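Local structure of ribonuclease VapC (Haemophilus influenzae, 6NKL) at residues N98-A103 with Q122-L127. The protein is probably the toxin of a VapBC toxin-antitoxin pair, acting as a magnesium-dependent PIN-domain ribonuclease. Sequence-based numbering, arbitrary orientation.
Sequences NDLWIA and QRITDL
In this PIN domain, helix 97-109 packs by apolar side chains against the loop that leads into strand 128-131, an outermost strand of the parallel sheet within this chain; Leu100 and Ala103 on the helix meet Ile124 and Leu127 on the loop. Ile124 reaches the helix with the end of its longer branch: CG1 is anti to the carbonyl carbon (chi1 -52°) and the chain continues extended, which carries CD1 to the helix surface. There Ile124 CD1 lies 3.6 Å from Ala103 CB, a close van der Waals contact, and 4.0 Å from Leu100 CD1, the side chains of Leu100 and Ile124 crossing at a slant. Ala103 offers its CB methyl to both loop side chains, and its CA is 7.0 Å from the CA of Leu127. A type I beta turn from Ile124 to Leu127, closed by the bond from Leu127 N to Ile124 O (3.0 Å), brings both loop side chains to the same helix. All four residues are buried, and their neighbours extend the apolar layer: Phe121 packs on Ala103 and Leu127, Ile95 on Ile124, and Leu88 of helix 75-89 on Leu100. One turn back along the helix from Ala103, Asp99 is a predicted magnesium ligand; Asp99 O accepts the backbone bond from Ala103 N (2.9 Å), while outside this contact Asp99 OD1 forms a salt bridge with a basic side chain on the chain of another protein. The Ala103 side chain is about 8 Å from that of Asp6, the other predicted magnesium ligand. With CG of Leu127 anti to the backbone N (chi1 174°), both methyls of its fork reach Ala103: Leu127 CD2 rests 3.9 Å from Ala103 CB, and Leu127 CD1 lies 3.9 Å from the carbonyl O of Ala103.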
loop_
_atom_site.group_PDB
_atom_site.type_symbol
_atom_site.label_atom_id
_atom_site.label_comp_id
_atom_site.label_asym_id
_atom_site.label_seq_id
_atom_site.Cartn_x
_atom_site.Cartn_y
_atom_site.Cartn_z
ATOM N N ASN B 98 -1.097 -6.788 2.431
ATOM C CA ASN B 98 -1.224 -6.508 1.006
ATOM C C ASN B 98 -2.620 -6.857 0.495
ATOM O O ASN B 98 -3.154 -6.158 -0.370
ATOM C CB ASN B 98 -0.155 -7.252 0.215
ATOM C CG ASN B 98 1.191 -6.530 0.250
ATOM O OD1 ASN B 98 1.249 -5.332 0.527
ATOM N ND2 ASN B 98 2.264 -7.246 -0.053
ATOM N N ASP B 99 -3.237 -7.919 1.031
ATOM C CA ASP B 99 -4.626 -8.205 0.687
ATOM C C ASP B 99 -5.528 -7.061 1.114
ATOM O O ASP B 99 -6.479 -6.706 0.409
ATOM C CB ASP B 99 -5.086 -9.498 1.342
ATOM C CG ASP B 99 -4.636 -10.763 0.560
ATOM O OD1 ASP B 99 -4.233 -10.645 -0.640
ATOM O OD2 ASP B 99 -4.714 -11.882 1.154
ATOM N N LEU B 100 -5.236 -6.456 2.262
ATOM C CA LEU B 100 -6.060 -5.349 2.733
ATOM C C LEU B 100 -5.921 -4.140 1.829
ATOM O O LEU B 100 -6.917 -3.495 1.494
ATOM C CB LEU B 100 -5.676 -4.957 4.147
ATOM C CG LEU B 100 -6.495 -3.841 4.778
ATOM C CD1 LEU B 100 -7.962 -4.240 4.828
ATOM C CD2 LEU B 100 -5.969 -3.578 6.173
ATOM N N TRP B 101 -4.688 -3.791 1.452
ATOM C CA TRP B 101 -4.512 -2.680 0.525
ATOM C C TRP B 101 -5.290 -2.946 -0.758
ATOM O O TRP B 101 -5.950 -2.055 -1.278
ATOM C CB TRP B 101 -3.027 -2.447 0.238
ATOM C CG TRP B 101 -2.348 -1.627 1.277
ATOM C CD1 TRP B 101 -1.413 -2.049 2.189
ATOM C CD2 TRP B 101 -2.542 -0.232 1.521
ATOM N NE1 TRP B 101 -1.006 -0.998 2.972
ATOM C CE2 TRP B 101 -1.691 0.128 2.587
ATOM C CE3 TRP B 101 -3.359 0.746 0.949
ATOM C CZ2 TRP B 101 -1.641 1.417 3.080
ATOM C CZ3 TRP B 101 -3.305 2.017 1.437
ATOM C CH2 TRP B 101 -2.454 2.348 2.496
ATOM N N ILE B 102 -5.275 -4.192 -1.241
ATOM C CA ILE B 102 -5.942 -4.531 -2.492
ATOM C C ILE B 102 -7.447 -4.355 -2.343
ATOM O O ILE B 102 -8.097 -3.688 -3.163
ATOM C CB ILE B 102 -5.555 -5.965 -2.908
ATOM C CG1 ILE B 102 -4.096 -6.015 -3.332
ATOM C CG2 ILE B 102 -6.388 -6.489 -4.097
ATOM C CD1 ILE B 102 -3.578 -7.438 -3.494
ATOM N N ALA B 103 -8.001 -4.862 -1.239
ATOM C CA ALA B 103 -9.429 -4.693 -0.975
ATOM C C ALA B 103 -9.806 -3.219 -0.936
ATOM O O ALA B 103 -10.805 -2.797 -1.538
ATOM C CB ALA B 103 -9.805 -5.389 0.338
ATOM N N GLN B 122 -14.785 -11.439 3.452
ATOM C CA GLN B 122 -16.159 -11.209 3.904
ATOM C C GLN B 122 -16.221 -10.292 5.120
ATOM O O GLN B 122 -17.279 -9.710 5.374
ATOM C CB GLN B 122 -16.858 -12.534 4.235
ATOM C CG GLN B 122 -16.274 -13.262 5.414
ATOM C CD GLN B 122 -16.751 -14.706 5.546
ATOM O OE1 GLN B 122 -17.513 -15.210 4.713
ATOM N NE2 GLN B 122 -16.283 -15.383 6.596
ATOM N N ARG B 123 -15.114 -10.135 5.866
ATOM C CA ARG B 123 -15.098 -9.220 7.016
ATOM C C ARG B 123 -15.132 -7.754 6.592
ATOM O O ARG B 123 -15.462 -6.876 7.405
ATOM C CB ARG B 123 -13.852 -9.463 7.869
ATOM C CG ARG B 123 -13.685 -10.914 8.293
ATOM C CD ARG B 123 -12.331 -11.163 8.891
ATOM N NE ARG B 123 -12.222 -12.486 9.507
ATOM C CZ ARG B 123 -12.349 -12.725 10.820
ATOM N NH1 ARG B 123 -12.578 -11.734 11.662
ATOM N NH2 ARG B 123 -12.214 -13.958 11.298
ATOM N N ILE B 124 -14.787 -7.467 5.341
ATOM C CA ILE B 124 -14.885 -6.116 4.808
ATOM C C ILE B 124 -16.264 -6.035 4.156
ATOM O O ILE B 124 -16.457 -6.322 2.967
ATOM C CB ILE B 124 -13.753 -5.806 3.845
ATOM C CG1 ILE B 124 -12.408 -6.119 4.500
ATOM C CG2 ILE B 124 -13.788 -4.375 3.467
ATOM C CD1 ILE B 124 -11.264 -6.052 3.519
ATOM N N THR B 125 -17.237 -5.613 4.948
ATOM C CA THR B 125 -18.630 -5.866 4.607
ATOM C C THR B 125 -19.127 -5.032 3.444
ATOM O O THR B 125 -20.141 -5.402 2.843
ATOM C CB THR B 125 -19.487 -5.615 5.837
ATOM O OG1 THR B 125 -19.291 -4.267 6.273
ATOM C CG2 THR B 125 -19.067 -6.553 6.972
ATOM N N ASP B 126 -18.457 -3.928 3.100
ATOM C CA ASP B 126 -18.843 -3.154 1.921
ATOM C C ASP B 126 -18.013 -3.474 0.673
ATOM O O ASP B 126 -18.166 -2.805 -0.359
ATOM C CB ASP B 126 -18.805 -1.653 2.225
ATOM C CG ASP B 126 -17.425 -1.117 2.481
ATOM O OD1 ASP B 126 -17.213 0.093 2.173
ATOM O OD2 ASP B 126 -16.571 -1.866 3.006
ATOM N N LEU B 127 -17.176 -4.502 0.728
ATOM C CA LEU B 127 -16.400 -4.914 -0.431
ATOM C C LEU B 127 -17.261 -5.757 -1.348
ATOM O O LEU B 127 -17.872 -6.730 -0.907
ATOM C CB LEU B 127 -15.176 -5.712 0.016
ATOM C CG LEU B 127 -14.336 -6.328 -1.088
ATOM C CD1 LEU B 127 -13.791 -5.233 -1.950
ATOM C CD2 LEU B 127 -13.225 -7.134 -0.469
#